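Local structure of transketolase (Campylobacter jejuni, 3L84) at residues 116-121 against 422-427; 110-115 against 429-434. The protein belongs to the transketolase family, whose enzymes carry two thiamine diphosphate-binding-type domains and a C-terminal domain in each chain and here pair as a dimer. All coordinates share one frame; numbering follows the deposited sequence.

Contact 1: 116-121 against 422-427; sequences LGQGVA and KPAARI
Q118 reaches across from the first turn of helix 118-137 and lays its amide against P423 and A424 of helix 418-431. The two polar atoms divide the surface between them: OE1 lies 3.4 Å from A424 CB and 3.6 Å from A424 CA, while NE2 faces the proline, 3.9 Å from P423 CB. The glutamine chain crosses the pyrrolidine ring at roughly a right angle, and only its terminal OE1 and NE2 make the close contacts. CG stands beside the backbone N (chi1 -65°), and one bend, at chi2 (-62°), turns the amide to the facing helix.

Each residue type fits its place. A424, with only a methyl for a side chain, is in keeping with the close approach here, where Q118 CA and A424 CA are 7.1 Å apart. P423 has no N-H to give to the preceding turn, in keeping with the kink of the helix here. G117, at the N-cap position, starts helix 118-137 at a positive phi that glycine tolerates easily.

Across the contact the amide meets only carbon at short range. NE2 is hydrogen-bonded outside the two segments, and the strongest polar partner of the side chain is Y420 of the second subunit. The chemistry therefore implies a split role: van der Waals packing joins the two helices, while the polar end of Q118 also looks to the dimer interface.

Contact 2: 110-115 against 429-434; sequences EIATGP and ALMKIK
M431, a selenomethionine in this model, points its side chain from the last turn of helix 418-431 at the extended backbone of I111 and A112. CB sets the chain off toward the loop without touching it closely. CG makes the first contact, 3.8 Å from A112 CB; the short alanine side chain is consistent with M431 lying close enough to bring selenium to the A112 backbone. Selenium comes next and has two neighbours, A112 N at 3.5 Å and I111 CG1 at 3.7 Å. That backbone nitrogen is buried, and its N-H is aimed almost straight at selenium, although no conventional acceptor serves it. A bend at chi3 then turns the methyl across the isoleucine, the two chains meeting at a slant: CE lies 3.7 Å from I111 CG1 and 3.9 Å from I111 CD1. I111 presents this branch because CG1 extends anti to its own backbone N (chi1 -169°). A long, flexible, unbranched side chain suits such a path, since it can follow both an alanine and a branched neighbour, and it also touches I104 and R403.

Just beyond M431 the helix stops. K432 adopts a positive phi of 59°, its N bonds to A429 O at 3.1 Å, and I433 N pairs with A428 O. This is a Schellman motif, and it ends the helix of the beta-alpha-beta crossover that joins the adjacent parallel strands 408-414 and 436-440.

How the contacts relate
From the N terminus, the chain first passes through 110-115, an extended loop, and runs directly into 116-121, where helix 118-137 starts. Some 300 residues later it returns along helix 418-431, meeting 116-121 first and 110-115 afterwards. Contact 1 thus closes the inner loop and contact 2 the outer one, so the two nest without crossing. Their centres are 8 Å apart, and I427 bridges them: its CG2 lies 3.9 Å from A112 O and its CD1 4.1 Å from P115 CD. Together they fasten the thiamine diphosphate binding domain to the pyrimidine binding domain along one helix, and both also border the second subunit.

Contact 1: 116-121 against 422-427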
ATOM      1  N   LEU A 116      -4.955   3.995 -10.246  1.00  8.20           N
ATOM      2  CA  LEU A 116      -4.212   5.115 -10.775  1.00  7.68           C
ATOM      3  C   LEU A 116      -2.752   5.086 -10.333  1.00  6.88           C
ATOM      4  O   LEU A 116      -2.379   4.589  -9.246  1.00  7.75           O
ATOM      5  CB  LEU A 116      -4.909   6.430 -10.385  1.00  7.68           C
ATOM      6  CG  LEU A 116      -6.281   6.646 -11.061  1.00  8.66           C
ATOM      7  CD1 LEU A 116      -7.161   7.667 -10.329  1.00 10.84           C
ATOM      8  CD2 LEU A 116      -6.062   7.064 -12.513  1.00 11.64           C
ATOM      9  N   GLY A 117      -1.913   5.612 -11.202  1.00  6.19           N
ATOM     10  CA  GLY A 117      -0.483   5.638 -11.005  1.00  7.39           C
ATOM     11  C   GLY A 117       0.233   4.407 -11.505  1.00  7.97           C
ATOM     12  O   GLY A 117       1.372   4.485 -11.942  1.00  8.04           O
ATOM     13  N   GLN A 118      -0.404   3.242 -11.417  1.00  7.57           N
ATOM     14  CA  GLN A 118       0.259   1.976 -11.762  1.00  7.34           C
ATOM     15  C   GLN A 118       0.871   2.034 -13.152  1.00  6.21           C
ATOM     16  O   GLN A 118       2.023   1.648 -13.364  1.00  6.64           O
ATOM     17  CB  GLN A 118      -0.703   0.762 -11.717  1.00  7.73           C
ATOM     18  CG  GLN A 118      -1.293   0.385 -10.370  1.00  8.32           C
ATOM     19  CD  GLN A 118      -0.255  -0.027  -9.361  1.00  8.35           C
ATOM     20  OE1 GLN A 118       0.673  -0.798  -9.690  1.00  9.68           O
ATOM     21  NE2 GLN A 118      -0.423   0.448  -8.106  1.00  8.75           N
ATOM     22  N   GLY A 119       0.084   2.511 -14.106  1.00  6.21           N
ATOM     23  CA  GLY A 119       0.482   2.453 -15.498  1.00  6.09           C
ATOM     24  C   GLY A 119       1.729   3.285 -15.779  1.00  6.57           C
ATOM     25  O   GLY A 119       2.544   2.924 -16.623  1.00  6.85           O
ATOM     26  N   VAL A 120       1.887   4.421 -15.109  1.00  6.01           N
ATOM     27  CA  VAL A 120       3.082   5.229 -15.250  1.00  5.64           C
ATOM     28  C   VAL A 120       4.311   4.426 -14.805  1.00  5.79           C
ATOM     29  O   VAL A 120       5.326   4.389 -15.522  1.00  6.24           O
ATOM     30  CB  VAL A 120       2.989   6.551 -14.445  1.00  6.04           C
ATOM     31  CG1 VAL A 120       4.331   7.331 -14.496  1.00  7.87           C
ATOM     32  CG2 VAL A 120       1.832   7.429 -15.001  1.00  7.61           C
ATOM     33  N   ALA A 121       4.219   3.761 -13.638  1.00  5.95           N
ATOM     34  CA  ALA A 121       5.316   2.937 -13.162  1.00  6.25           C
ATOM     35  C   ALA A 121       5.526   1.745 -14.093  1.00  6.00           C
ATOM     36  O   ALA A 121       6.658   1.326 -14.321  1.00  6.13           O
ATOM     37  CB  ALA A 121       5.060   2.485 -11.707  1.00  6.89           C
ATOM     38  N   LYS A 422       1.404  -3.919  -2.174  1.00  6.58           N
ATOM     39  CA  LYS A 422       0.260  -4.814  -2.366  1.00  6.60           C
ATOM     40  C   LYS A 422      -0.603  -4.447  -3.586  1.00  6.78           C
ATOM     41  O   LYS A 422      -1.015  -5.352  -4.297  1.00  6.54           O
ATOM     42  CB  LYS A 422      -0.549  -4.886  -1.073  1.00  7.66           C
ATOM     43  CG  LYS A 422      -1.884  -5.651  -1.133  1.00  7.73           C
ATOM     44  CD  LYS A 422      -1.758  -7.117  -1.423  1.00  9.75           C
ATOM     45  CE  LYS A 422      -3.133  -7.787  -1.501  1.00  7.89           C
ATOM     46  NZ  LYS A 422      -3.843  -7.366  -2.756  1.00  8.33           N
ATOM     47  N   PRO A 423      -0.868  -3.165  -3.867  1.00  5.88           N
ATOM     48  CA  PRO A 423      -1.756  -2.902  -5.030  1.00  6.31           C
ATOM     49  C   PRO A 423      -1.158  -3.387  -6.333  1.00  6.43           C
ATOM     50  O   PRO A 423      -1.867  -3.839  -7.230  1.00  7.16           O
ATOM     51  CB  PRO A 423      -1.911  -1.370  -5.021  1.00  6.71           C
ATOM     52  CG  PRO A 423      -1.669  -0.989  -3.629  1.00  7.25           C
ATOM     53  CD  PRO A 423      -0.588  -1.932  -3.106  1.00  7.76           C
ATOM     54  N   ALA A 424       0.165  -3.305  -6.487  1.00  6.67           N
ATOM     55  CA  ALA A 424       0.856  -3.794  -7.668  1.00  5.94           C
ATOM     56  C   ALA A 424       0.969  -5.307  -7.657  1.00  6.06           C
ATOM     57  O   ALA A 424       0.863  -5.940  -8.700  1.00  6.51           O
ATOM     58  CB  ALA A 424       2.264  -3.143  -7.773  1.00  7.38           C
ATOM     59  N   ALA A 425       1.169  -5.924  -6.486  1.00  6.25           N
ATOM     60  CA  ALA A 425       1.101  -7.376  -6.409  1.00  6.06           C
ATOM     61  C   ALA A 425      -0.245  -7.886  -6.906  1.00  5.68           C
ATOM     62  O   ALA A 425      -0.337  -8.917  -7.567  1.00  6.25           O
ATOM     63  CB  ALA A 425       1.402  -7.873  -4.983  1.00  6.51           C
ATOM     64  N   ARG A 426      -1.310  -7.160  -6.586  1.00  5.75           N
ATOM     65  CA  ARG A 426      -2.620  -7.553  -7.017  1.00  5.42           C
ATOM     66  C   ARG A 426      -2.735  -7.535  -8.531  1.00  5.34           C
ATOM     67  O   ARG A 426      -3.408  -8.412  -9.089  1.00  5.75           O
ATOM     68  CB  ARG A 426      -3.659  -6.628  -6.397  1.00  5.65           C
ATOM     69  CG  ARG A 426      -5.039  -7.217  -6.394  1.00  5.87           C
ATOM     70  CD  ARG A 426      -6.092  -6.261  -5.762  1.00  4.60           C
ATOM     71  NE  ARG A 426      -7.309  -6.987  -5.422  1.00  5.58           N
ATOM     72  CZ  ARG A 426      -8.441  -6.966  -6.109  1.00  5.60           C
ATOM     73  NH1 ARG A 426      -8.568  -6.235  -7.193  1.00  6.27           N
ATOM     74  NH2 ARG A 426      -9.462  -7.684  -5.668  1.00  6.10           N
ATOM     75  N   ILE A 427      -2.125  -6.571  -9.209  1.00  5.84           N
ATOM     76  CA  ILE A 427      -2.117  -6.568 -10.668  1.00  6.01           C
ATOM     77  C   ILE A 427      -1.359  -7.785 -11.207  1.00  5.71           C
ATOM     78  O   ILE A 427      -1.782  -8.395 -12.209  1.00  5.80           O
ATOM     79  CB  ILE A 427      -1.539  -5.259 -11.220  1.00  6.81           C
ATOM     80  CG1 ILE A 427      -2.407  -4.060 -10.844  1.00 10.56           C
ATOM     81  CG2 ILE A 427      -1.361  -5.340 -12.742  1.00 10.41           C
ATOM     82  CD1 ILE A 427      -3.682  -3.944 -11.729  1.00 14.02           C
TER

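Contact 2: 110-115 against 429-434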
ATOM      1  N   GLU A 110      -1.261  -4.064 -23.351  1.00  6.99           N
ATOM      2  CA  GLU A 110       0.080  -4.373 -22.900  1.00  7.62           C
ATOM      3  C   GLU A 110       0.139  -4.835 -21.459  1.00  7.26           C
ATOM      4  O   GLU A 110       0.962  -5.682 -21.103  1.00  8.11           O
ATOM      5  CB  GLU A 110       1.008  -3.165 -23.098  1.00  8.40           C
ATOM      6  CG  GLU A 110       1.315  -2.852 -24.581  1.00  9.84           C
ATOM      7  CD  GLU A 110       2.160  -3.886 -25.287  1.00 11.94           C
ATOM      8  OE1 GLU A 110       2.755  -4.749 -24.603  1.00 12.75           O
ATOM      9  OE2 GLU A 110       2.222  -3.796 -26.531  1.00 10.49           O
ATOM     10  N   ILE A 111      -0.678  -4.231 -20.633  1.00  6.77           N
ATOM     11  CA  ILE A 111      -0.650  -4.479 -19.192  1.00  7.47           C
ATOM     12  C   ILE A 111      -1.980  -4.037 -18.645  1.00  7.35           C
ATOM     13  O   ILE A 111      -2.602  -3.131 -19.191  1.00  7.26           O
ATOM     14  CB  ILE A 111       0.575  -3.773 -18.551  1.00  8.18           C
ATOM     15  CG1 ILE A 111       0.807  -4.220 -17.097  1.00  9.50           C
ATOM     16  CG2 ILE A 111       0.433  -2.264 -18.586  1.00  9.57           C
ATOM     17  CD1 ILE A 111       2.265  -4.121 -16.669  1.00 10.62           C
ATOM     18  N   ALA A 112      -2.486  -4.718 -17.629  1.00  6.33           N
ATOM     19  CA  ALA A 112      -3.719  -4.327 -17.004  1.00  6.28           C
ATOM     20  C   ALA A 112      -3.538  -3.050 -16.253  1.00  8.11           C
ATOM     21  O   ALA A 112      -2.554  -2.912 -15.523  1.00  9.97           O
ATOM     22  CB  ALA A 112      -4.230  -5.449 -16.040  1.00  7.00           C
ATOM     23  N   THR A 113      -4.440  -2.100 -16.435  1.00  7.53           N
ATOM     24  CA  THR A 113      -4.373  -0.829 -15.708  1.00  8.78           C
ATOM     25  C   THR A 113      -5.744  -0.464 -15.206  1.00  9.79           C
ATOM     26  O   THR A 113      -6.744  -0.986 -15.623  1.00 13.00           O
ATOM     27  CB  THR A 113      -3.806   0.332 -16.572  1.00  9.44           C
ATOM     28  OG1 THR A 113      -4.673   0.562 -17.672  1.00  9.36           O
ATOM     29  CG2 THR A 113      -2.349   0.035 -17.053  1.00  9.58           C
ATOM     30  N   GLY A 114      -5.795   0.515 -14.349  1.00 11.97           N
ATOM     31  CA  GLY A 114      -7.057   0.864 -13.685  1.00 12.44           C
ATOM     32  C   GLY A 114      -6.734   1.636 -12.424  1.00 12.11           C
ATOM     33  O   GLY A 114      -6.968   2.832 -12.362  1.00 13.57           O
ATOM     34  N   PRO A 115      -6.140   0.980 -11.429  1.00 11.19           N
ATOM     35  CA  PRO A 115      -5.712   1.682 -10.206  1.00 10.02           C
ATOM     36  C   PRO A 115      -4.695   2.753 -10.616  1.00  9.40           C
ATOM     37  O   PRO A 115      -3.719   2.456 -11.313  1.00  8.93           O
ATOM     38  CB  PRO A 115      -5.098   0.562  -9.358  1.00 10.99           C
ATOM     39  CG  PRO A 115      -5.758  -0.705  -9.947  1.00 12.74           C
ATOM     40  CD  PRO A 115      -5.784  -0.449 -11.400  1.00 13.66           C
ATOM     41  N   ALA A 429      -1.254 -10.691  -9.840  1.00  5.05           N
ATOM     42  CA  ALA A 429      -2.208 -11.764  -9.646  1.00  5.13           C
ATOM     43  C   ALA A 429      -3.324 -11.720 -10.671  1.00  5.58           C
ATOM     44  O   ALA A 429      -3.681 -12.752 -11.265  1.00  5.59           O
ATOM     45  CB  ALA A 429      -2.741 -11.720  -8.220  1.00  5.87           C
ATOM     46  N   LEU A 430      -3.900 -10.551 -10.907  1.00  6.04           N
ATOM     47  CA  LEU A 430      -4.960 -10.381 -11.899  1.00  6.55           C
ATOM     48  C   LEU A 430      -4.517 -10.863 -13.261  1.00  6.53           C
ATOM     49  O   LEU A 430      -5.299 -11.488 -13.990  1.00  8.53           O
ATOM     50  CB  LEU A 430      -5.378  -8.897 -11.955  1.00  6.62           C
ATOM     51  CG  LEU A 430      -6.355  -8.492 -10.828  1.00  7.82           C
ATOM     52  CD1 LEU A 430      -6.246  -6.974 -10.511  1.00  8.50           C
ATOM     53  CD2 LEU A 430      -7.798  -8.890 -11.159  1.00  8.50           C
HETATM   54  N   MSE A 431      -3.272 -10.552 -13.641  1.00  6.17           N
HETATM   55  CA  MSE A 431      -2.750 -10.918 -14.965  1.00  6.08           C
HETATM   56  C   MSE A 431      -2.175 -12.341 -15.027  1.00  6.26           C
HETATM   57  O   MSE A 431      -1.937 -12.853 -16.107  1.00  7.95           O
HETATM   58  CB  MSE A 431      -1.606  -9.987 -15.346  1.00  6.45           C
HETATM   59  CG  MSE A 431      -2.021  -8.558 -15.588  1.00  6.25           C
HETATM   60 SE   MSE A 431      -0.646  -7.520 -16.494  0.70 10.55          SE
HETATM   61  CE  MSE A 431       0.674  -7.353 -15.074  1.00 10.53           C
ATOM     62  N   LYS A 432      -1.958 -12.968 -13.879  1.00  6.01           N
ATOM     63  CA  LYS A 432      -1.332 -14.305 -13.806  1.00  6.32           C
ATOM     64  C   LYS A 432       0.057 -14.321 -14.426  1.00  6.85           C
ATOM     65  O   LYS A 432       0.427 -15.267 -15.119  1.00 10.36           O
ATOM     66  CB  LYS A 432      -2.247 -15.419 -14.359  1.00  6.29           C
ATOM     67  CG  LYS A 432      -3.612 -15.452 -13.735  1.00  8.74           C
ATOM     68  CD  LYS A 432      -4.478 -16.546 -14.375  1.00 11.05           C
ATOM     69  CE  LYS A 432      -4.139 -17.888 -13.972  1.00 15.11           C
ATOM     70  NZ  LYS A 432      -5.222 -18.863 -14.476  1.00 18.76           N
ATOM     71  N   ILE A 433       0.832 -13.269 -14.160  1.00  6.26           N
ATOM     72  CA  ILE A 433       2.198 -13.188 -14.647  1.00  6.47           C
ATOM     73  C   ILE A 433       3.187 -13.867 -13.746  1.00  6.15           C
ATOM     74  O   ILE A 433       2.943 -14.096 -12.543  1.00  7.14           O
ATOM     75  CB  ILE A 433       2.669 -11.749 -14.885  1.00  6.51           C
ATOM     76  CG1 ILE A 433       2.451 -10.861 -13.671  1.00  7.43           C
ATOM     77  CG2 ILE A 433       1.963 -11.145 -16.096  1.00  9.46           C
ATOM     78  CD1 ILE A 433       3.294  -9.569 -13.606  1.00  8.46           C
ATOM     79  N   LYS A 434       4.333 -14.234 -14.309  1.00  6.44           N
ATOM     80  CA  LYS A 434       5.413 -14.881 -13.582  1.00  6.28           C
ATOM     81  C   LYS A 434       6.355 -13.831 -13.006  1.00  6.99           C
ATOM     82  O   LYS A 434       7.293 -13.366 -13.643  1.00  8.09           O
ATOM     83  CB  LYS A 434       6.110 -15.922 -14.454  1.00  7.05           C
ATOM     84  CG  LYS A 434       5.205 -16.960 -14.997  1.00  8.77           C
ATOM     85  CD  LYS A 434       4.207 -17.576 -13.988  1.00  9.50           C
ATOM     86  CE  LYS A 434       4.868 -18.262 -12.829  1.00 10.59           C
ATOM     87  NZ  LYS A 434       5.673 -19.498 -13.308  1.00  8.88           N
TER